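Local coordinates for single-stranded DNA-binding protein (Mycobacterium smegmatis, PDB 5GQO) that probably binds single-stranded DNA through an OB fold and assembles as a tetramer of identical subunits, at residues Glu25-Thr36 against Lys92-Tyr103. Residues are numbered along the deposited sequence; the frame is centred on the assembly and turned at random.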
ATOM      1  N   GLU B  25      -5.642  -2.281 -11.054  1.00 59.73           N
ATOM      2  CA  GLU B  25      -4.875  -1.039 -10.990  1.00 52.23           C
ATOM      3  C   GLU B  25      -3.793  -1.192  -9.913  1.00 48.88           C
ATOM      4  O   GLU B  25      -3.840  -2.125  -9.123  1.00 50.96           O
ATOM      5  CB  GLU B  25      -5.779   0.143 -10.644  1.00 63.63           C
ATOM      6  CG  GLU B  25      -7.093   0.241 -11.463  1.00 68.82           C
ATOM      7  CD  GLU B  25      -7.130   1.419 -12.429  1.00 82.73           C
ATOM      8  OE1 GLU B  25      -6.182   1.563 -13.243  1.00 80.25           O
ATOM      9  OE2 GLU B  25      -8.127   2.195 -12.380  1.00 99.19           O
ATOM     10  N   THR B  26      -2.794  -0.322  -9.897  1.00 38.80           N
ATOM     11  CA  THR B  26      -1.756  -0.361  -8.850  1.00 38.47           C
ATOM     12  C   THR B  26      -1.987   0.717  -7.735  1.00 38.79           C
ATOM     13  O   THR B  26      -1.728   1.909  -7.957  1.00 36.19           O
ATOM     14  CB  THR B  26      -0.353  -0.183  -9.467  1.00 38.65           C
ATOM     15  OG1 THR B  26      -0.068  -1.283 -10.333  1.00 41.80           O
ATOM     16  CG2 THR B  26       0.723  -0.166  -8.409  1.00 38.43           C
ATOM     17  N   PRO B  27      -2.454   0.306  -6.552  1.00 38.45           N
ATOM     18  CA  PRO B  27      -2.734   1.327  -5.540  1.00 42.55           C
ATOM     19  C   PRO B  27      -1.470   1.941  -5.003  1.00 38.64           C
ATOM     20  O   PRO B  27      -0.438   1.375  -5.093  1.00 41.39           O
ATOM     21  CB  PRO B  27      -3.472   0.582  -4.441  1.00 44.73           C
ATOM     22  CG  PRO B  27      -3.348  -0.855  -4.792  1.00 46.46           C
ATOM     23  CD  PRO B  27      -3.133  -0.946  -6.254  1.00 41.89           C
ATOM     24  N   PHE B  28      -1.571   3.170  -4.537  1.00 43.89           N
ATOM     25  CA  PHE B  28      -0.424   3.937  -4.147  1.00 39.84           C
ATOM     26  C   PHE B  28      -0.805   4.985  -3.119  1.00 39.46           C
ATOM     27  O   PHE B  28      -1.888   5.606  -3.211  1.00 39.56           O
ATOM     28  CB  PHE B  28       0.131   4.597  -5.384  1.00 41.90           C
ATOM     29  CG  PHE B  28       1.366   5.425  -5.135  1.00 43.14           C
ATOM     30  CD1 PHE B  28       2.526   4.832  -4.655  1.00 48.16           C
ATOM     31  CD2 PHE B  28       1.376   6.766  -5.384  1.00 41.72           C
ATOM     32  CE1 PHE B  28       3.682   5.568  -4.438  1.00 43.83           C
ATOM     33  CE2 PHE B  28       2.535   7.519  -5.199  1.00 43.41           C
ATOM     34  CZ  PHE B  28       3.686   6.922  -4.715  1.00 43.84           C
ATOM     35  N   THR B  29       0.119   5.209  -2.185  1.00 36.12           N
ATOM     36  CA  THR B  29       0.020   6.233  -1.185  1.00 32.40           C
ATOM     37  C   THR B  29       1.327   6.963  -1.071  1.00 32.70           C
ATOM     38  O   THR B  29       2.362   6.345  -1.070  1.00 34.83           O
ATOM     39  CB  THR B  29      -0.242   5.675   0.166  1.00 31.80           C
ATOM     40  OG1 THR B  29      -1.540   5.070   0.199  1.00 33.77           O
ATOM     41  CG2 THR B  29      -0.210   6.839   1.188  1.00 36.62           C
ATOM     42  N   VAL B  30       1.282   8.293  -1.044  1.00 36.26           N
ATOM     43  CA  VAL B  30       2.468   9.094  -0.763  1.00 38.32           C
ATOM     44  C   VAL B  30       2.129  10.200   0.237  1.00 36.50           C
ATOM     45  O   VAL B  30       1.061  10.791   0.194  1.00 37.87           O
ATOM     46  CB  VAL B  30       3.121   9.693  -2.041  1.00 41.68           C
ATOM     47  CG1 VAL B  30       2.208  10.680  -2.756  1.00 43.63           C
ATOM     48  CG2 VAL B  30       4.439  10.371  -1.713  1.00 40.65           C
ATOM     49  N   VAL B  31       3.055  10.449   1.135  1.00 34.66           N
ATOM     50  CA  VAL B  31       2.924  11.509   2.128  1.00 37.88           C
ATOM     51  C   VAL B  31       4.101  12.480   1.904  1.00 34.54           C
ATOM     52  O   VAL B  31       5.234  12.053   1.781  1.00 33.04           O
ATOM     53  CB  VAL B  31       3.022  10.918   3.541  1.00 33.57           C
ATOM     54  CG1 VAL B  31       3.110  12.025   4.554  1.00 31.47           C
ATOM     55  CG2 VAL B  31       1.853   9.968   3.808  1.00 31.62           C
ATOM     56  N   GLY B  32       3.840  13.774   1.813  1.00 35.14           N
ATOM     57  CA  GLY B  32       4.920  14.715   1.567  1.00 32.40           C
ATOM     58  C   GLY B  32       4.418  16.145   1.523  1.00 37.05           C
ATOM     59  O   GLY B  32       3.674  16.578   2.395  1.00 36.22           O
ATOM     60  N   ASN B  33       4.831  16.861   0.486  1.00 39.17           N
ATOM     61  CA  ASN B  33       4.536  18.267   0.310  1.00 40.48           C
ATOM     62  C   ASN B  33       4.292  18.569  -1.145  1.00 41.11           C
ATOM     63  O   ASN B  33       4.988  18.032  -2.009  1.00 39.43           O
ATOM     64  CB  ASN B  33       5.724  19.109   0.774  1.00 41.17           C
ATOM     65  CG  ASN B  33       5.909  19.037   2.247  1.00 43.13           C
ATOM     66  OD1 ASN B  33       6.535  18.117   2.751  1.00 46.76           O
ATOM     67  ND2 ASN B  33       5.293  19.967   2.961  1.00 44.56           N
ATOM     68  N   ILE B  34       3.335  19.438  -1.405  1.00 36.84           N
ATOM     69  CA  ILE B  34       3.145  19.960  -2.730  1.00 39.70           C
ATOM     70  C   ILE B  34       4.315  20.890  -2.962  1.00 43.68           C
ATOM     71  O   ILE B  34       4.605  21.719  -2.104  1.00 44.42           O
ATOM     72  CB  ILE B  34       1.852  20.757  -2.810  1.00 40.81           C
ATOM     73  CG1 ILE B  34       0.675  19.871  -2.416  1.00 40.40           C
ATOM     74  CG2 ILE B  34       1.647  21.305  -4.208  1.00 43.77           C
ATOM     75  CD1 ILE B  34      -0.666  20.571  -2.442  1.00 41.07           C
ATOM     76  N   ILE B  35       4.997  20.765  -4.104  1.00 43.87           N
ATOM     77  CA  ILE B  35       6.167  21.606  -4.369  1.00 43.68           C
ATOM     78  C   ILE B  35       6.046  22.430  -5.632  1.00 46.82           C
ATOM     79  O   ILE B  35       6.997  23.092  -6.032  1.00 50.45           O
ATOM     80  CB  ILE B  35       7.430  20.764  -4.469  1.00 44.79           C
ATOM     81  CG1 ILE B  35       7.268  19.683  -5.536  1.00 45.83           C
ATOM     82  CG2 ILE B  35       7.752  20.149  -3.118  1.00 43.89           C
ATOM     83  CD1 ILE B  35       8.580  19.175  -6.024  1.00 44.67           C
ATOM     84  N   THR B  36       4.895  22.398  -6.292  1.00 50.04           N
ATOM     85  CA  THR B  36       4.633  23.372  -7.362  1.00 49.91           C
ATOM     86  C   THR B  36       3.304  24.065  -7.145  1.00 51.83           C
ATOM     87  O   THR B  36       2.477  23.613  -6.354  1.00 46.58           O
ATOM     88  CB  THR B  36       4.579  22.724  -8.744  1.00 44.36           C
ATOM     89  OG1 THR B  36       3.499  21.784  -8.762  1.00 46.16           O
ATOM     90  CG2 THR B  36       5.901  22.080  -9.098  1.00 42.03           C
ATOM     91  N   LYS B  92       1.113  25.370  -2.905  1.00 35.75           N
ATOM     92  CA  LYS B  92       2.536  25.126  -2.852  1.00 42.87           C
ATOM     93  C   LYS B  92       3.046  25.203  -1.408  1.00 45.36           C
ATOM     94  O   LYS B  92       2.651  26.098  -0.656  1.00 39.45           O
ATOM     95  CB  LYS B  92       3.270  26.159  -3.703  1.00 47.70           C
ATOM     96  CG  LYS B  92       4.713  25.851  -4.112  1.00 50.26           C
ATOM     97  CD  LYS B  92       5.182  26.995  -5.026  1.00 55.07           C
ATOM     98  CE  LYS B  92       6.477  26.750  -5.773  1.00 57.71           C
ATOM     99  NZ  LYS B  92       7.605  26.907  -4.843  1.00 56.86           N
ATOM    100  N   GLY B  93       3.867  24.222  -1.028  1.00 46.46           N
ATOM    101  CA  GLY B  93       4.428  24.158   0.299  1.00 43.07           C
ATOM    102  C   GLY B  93       3.597  23.311   1.268  1.00 43.48           C
ATOM    103  O   GLY B  93       4.124  22.845   2.257  1.00 41.69           O
ATOM    104  N   ASP B  94       2.307  23.115   1.028  1.00 41.37           N
ATOM    105  CA  ASP B  94       1.499  22.436   2.033  1.00 43.97           C
ATOM    106  C   ASP B  94       1.872  20.952   2.100  1.00 45.76           C
ATOM    107  O   ASP B  94       2.292  20.303   1.107  1.00 37.85           O
ATOM    108  CB  ASP B  94      -0.010  22.532   1.760  1.00 47.95           C
ATOM    109  CG  ASP B  94      -0.584  23.939   1.946  1.00 46.34           C
ATOM    110  OD1 ASP B  94      -0.005  24.731   2.680  1.00 46.24           O
ATOM    111  OD2 ASP B  94      -1.636  24.237   1.319  1.00 51.10           O
ATOM    112  N   SER B  95       1.706  20.427   3.298  1.00 44.18           N
ATOM    113  CA  SER B  95       1.973  19.038   3.569  1.00 45.24           C
ATOM    114  C   SER B  95       0.764  18.292   3.066  1.00 41.23           C
ATOM    115  O   SER B  95      -0.312  18.824   3.184  1.00 52.51           O
ATOM    116  CB  SER B  95       2.116  18.853   5.070  1.00 43.43           C
ATOM    117  OG  SER B  95       0.804  18.865   5.616  1.00 44.65           O
ATOM    118  N   VAL B  96       0.937  17.101   2.486  1.00 38.57           N
ATOM    119  CA  VAL B  96      -0.172  16.338   1.904  1.00 40.65           C
ATOM    120  C   VAL B  96      -0.096  14.856   2.151  1.00 40.22           C
ATOM    121  O   VAL B  96       0.996  14.272   2.187  1.00 40.57           O
ATOM    122  CB  VAL B  96      -0.206  16.325   0.339  1.00 41.92           C
ATOM    123  CG1 VAL B  96      -1.406  16.983  -0.199  1.00 46.17           C
ATOM    124  CG2 VAL B  96       1.050  16.868  -0.286  1.00 42.93           C
ATOM    125  N   VAL B  97      -1.275  14.242   2.191  1.00 40.18           N
ATOM    126  CA  VAL B  97      -1.442  12.791   2.127  1.00 37.09           C
ATOM    127  C   VAL B  97      -2.170  12.548   0.820  1.00 37.54           C
ATOM    128  O   VAL B  97      -3.227  13.134   0.610  1.00 36.03           O
ATOM    129  CB  VAL B  97      -2.316  12.298   3.275  1.00 38.80           C
ATOM    130  CG1 VAL B  97      -2.534  10.799   3.210  1.00 42.61           C
ATOM    131  CG2 VAL B  97      -1.643  12.620   4.575  1.00 41.52           C
ATOM    132  N   VAL B  98      -1.615  11.708  -0.041  1.00 35.50           N
ATOM    133  CA  VAL B  98      -2.227  11.400  -1.330  1.00 35.73           C
ATOM    134  C   VAL B  98      -2.428   9.882  -1.483  1.00 38.34           C
ATOM    135  O   VAL B  98      -1.473   9.092  -1.350  1.00 38.64           O
ATOM    136  CB  VAL B  98      -1.332  11.834  -2.481  1.00 34.74           C
ATOM    137  CG1 VAL B  98      -1.950  11.423  -3.785  1.00 35.60           C
ATOM    138  CG2 VAL B  98      -1.116  13.328  -2.444  1.00 34.00           C
ATOM    139  N   VAL B  99      -3.660   9.494  -1.789  1.00 35.82           N
ATOM    140  CA  VAL B  99      -4.008   8.130  -2.046  1.00 35.20           C
ATOM    141  C   VAL B  99      -4.618   7.999  -3.440  1.00 36.76           C
ATOM    142  O   VAL B  99      -5.413   8.834  -3.816  1.00 38.50           O
ATOM    143  CB  VAL B  99      -5.036   7.651  -1.064  1.00 36.57           C
ATOM    144  CG1 VAL B  99      -5.381   6.175  -1.320  1.00 33.75           C
ATOM    145  CG2 VAL B  99      -4.489   7.824   0.322  1.00 41.51           C
ATOM    146  N   GLY B 100      -4.228   6.967  -4.201  1.00 38.49           N
ATOM    147  CA  GLY B 100      -4.856   6.711  -5.490  1.00 35.77           C
ATOM    148  C   GLY B 100      -4.248   5.541  -6.240  1.00 36.24           C
ATOM    149  O   GLY B 100      -3.973   4.508  -5.672  1.00 39.97           O
ATOM    150  N   HIS B 101      -3.987   5.731  -7.521  1.00 34.37           N
ATOM    151  CA  HIS B 101      -3.421   4.682  -8.331  1.00 37.38           C
ATOM    152  C   HIS B 101      -2.301   5.242  -9.136  1.00 34.52           C
ATOM    153  O   HIS B 101      -2.373   6.373  -9.579  1.00 36.86           O
ATOM    154  CB  HIS B 101      -4.504   4.020  -9.194  1.00 37.53           C
ATOM    155  CG  HIS B 101      -5.595   3.406  -8.383  1.00 35.67           C
ATOM    156  ND1 HIS B 101      -5.500   2.144  -7.834  1.00 42.35           N
ATOM    157  CD2 HIS B 101      -6.804   3.877  -8.026  1.00 37.72           C
ATOM    158  CE1 HIS B 101      -6.598   1.864  -7.153  1.00 36.69           C
ATOM    159  NE2 HIS B 101      -7.414   2.891  -7.278  1.00 39.02           N
ATOM    160  N   LEU B 102      -1.255   4.449  -9.333  1.00 34.13           N
ATOM    161  CA  LEU B 102      -0.051   4.942 -10.027  1.00 37.01           C
ATOM    162  C   LEU B 102       0.036   4.510 -11.501  1.00 37.07           C
ATOM    163  O   LEU B 102      -0.328   3.379 -11.820  1.00 41.37           O
ATOM    164  CB  LEU B 102       1.163   4.403  -9.270  1.00 37.25           C
ATOM    165  CG  LEU B 102       2.510   5.038  -9.601  1.00 37.45           C
ATOM    166  CD1 LEU B 102       2.530   6.490  -9.183  1.00 39.14           C
ATOM    167  CD2 LEU B 102       3.524   4.267  -8.821  1.00 39.57           C
ATOM    168  N   TYR B 103       0.531   5.386 -12.360  1.00 37.46           N
ATOM    169  CA  TYR B 103       0.498   5.215 -13.836  1.00 44.99           C
ATOM    170  C   TYR B 103       1.803   5.696 -14.360  1.00 45.74           C
ATOM    171  O   TYR B 103       2.375   6.606 -13.774  1.00 40.48           O
ATOM    172  CB  TYR B 103      -0.622   6.069 -14.565  1.00 44.93           C
ATOM    173  CG  TYR B 103      -1.973   5.580 -14.188  1.00 52.18           C
ATOM    174  CD1 TYR B 103      -2.484   4.380 -14.750  1.00 57.99           C
ATOM    175  CD2 TYR B 103      -2.737   6.230 -13.199  1.00 53.14           C
ATOM    176  CE1 TYR B 103      -3.732   3.856 -14.363  1.00 53.58           C
ATOM    177  CE2 TYR B 103      -3.998   5.701 -12.801  1.00 60.40           C
ATOM    178  CZ  TYR B 103      -4.483   4.512 -13.376  1.00 58.31           C
ATOM    179  OH  TYR B 103      -5.695   4.002 -12.971  1.00 54.64           O
TER
HETATM  180  O   HOH W   1      -2.573   1.841 -11.490  1.00 41.86           O
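With CG of Phe-28 anti to the backbone N (chi1 -179°) and CG of Leu-102 set likewise (chi1 -166°), the two side chains cross obliquely, Leu-102 reaching the Phe-28 ring from beyond the turn at Gly-100. Its CD1 lies over the ring, towards the rim, in a CH-pi contact 4.3 Å from the centroid. Val-30, Val-96 and Val-98 share the face of Phe-28, CG1 of Val-30 meeting CB of Val-98 at 3.7 Å. Thr-29, Val-31, Val-97 and Val-99 line the other face, where Thr-29 OG1 hydrogen-bonds its counterpart in a neighbouring subunit. Paired N-H...O=C bonds join Phe-28 with Gly-100, Val-30 with Val-98 and Gly-32 with Val-96, a worked example of strands coiling into a barrel: the chains turn corners at Gly-32 and Gly-100, yet the pairing persists. Past Gly-32, the side chains of Ile-34 and Val-96 cross at about a right angle, and Asn-33 ND2 hydrogen-bonds Gly-93 O from above the carbonyl plane while its OD1 accepts from Arg-131 NH1. Past Gly-100, Tyr-103 OH donates a short hydrogen bond, modelled at 2.5 Å, to Glu-25 OE1, and a water bridges Thr-26 N and Leu-102 O. In the OB-fold barrel, Val-120 of strand 117-122 packs on Phe-28, Val-98 and Leu-102, and backbone hydrogen bonds tie Val-97 to Gly-126 of strand 124-126 and Asn-33 to Ala-54 of strand 46-55.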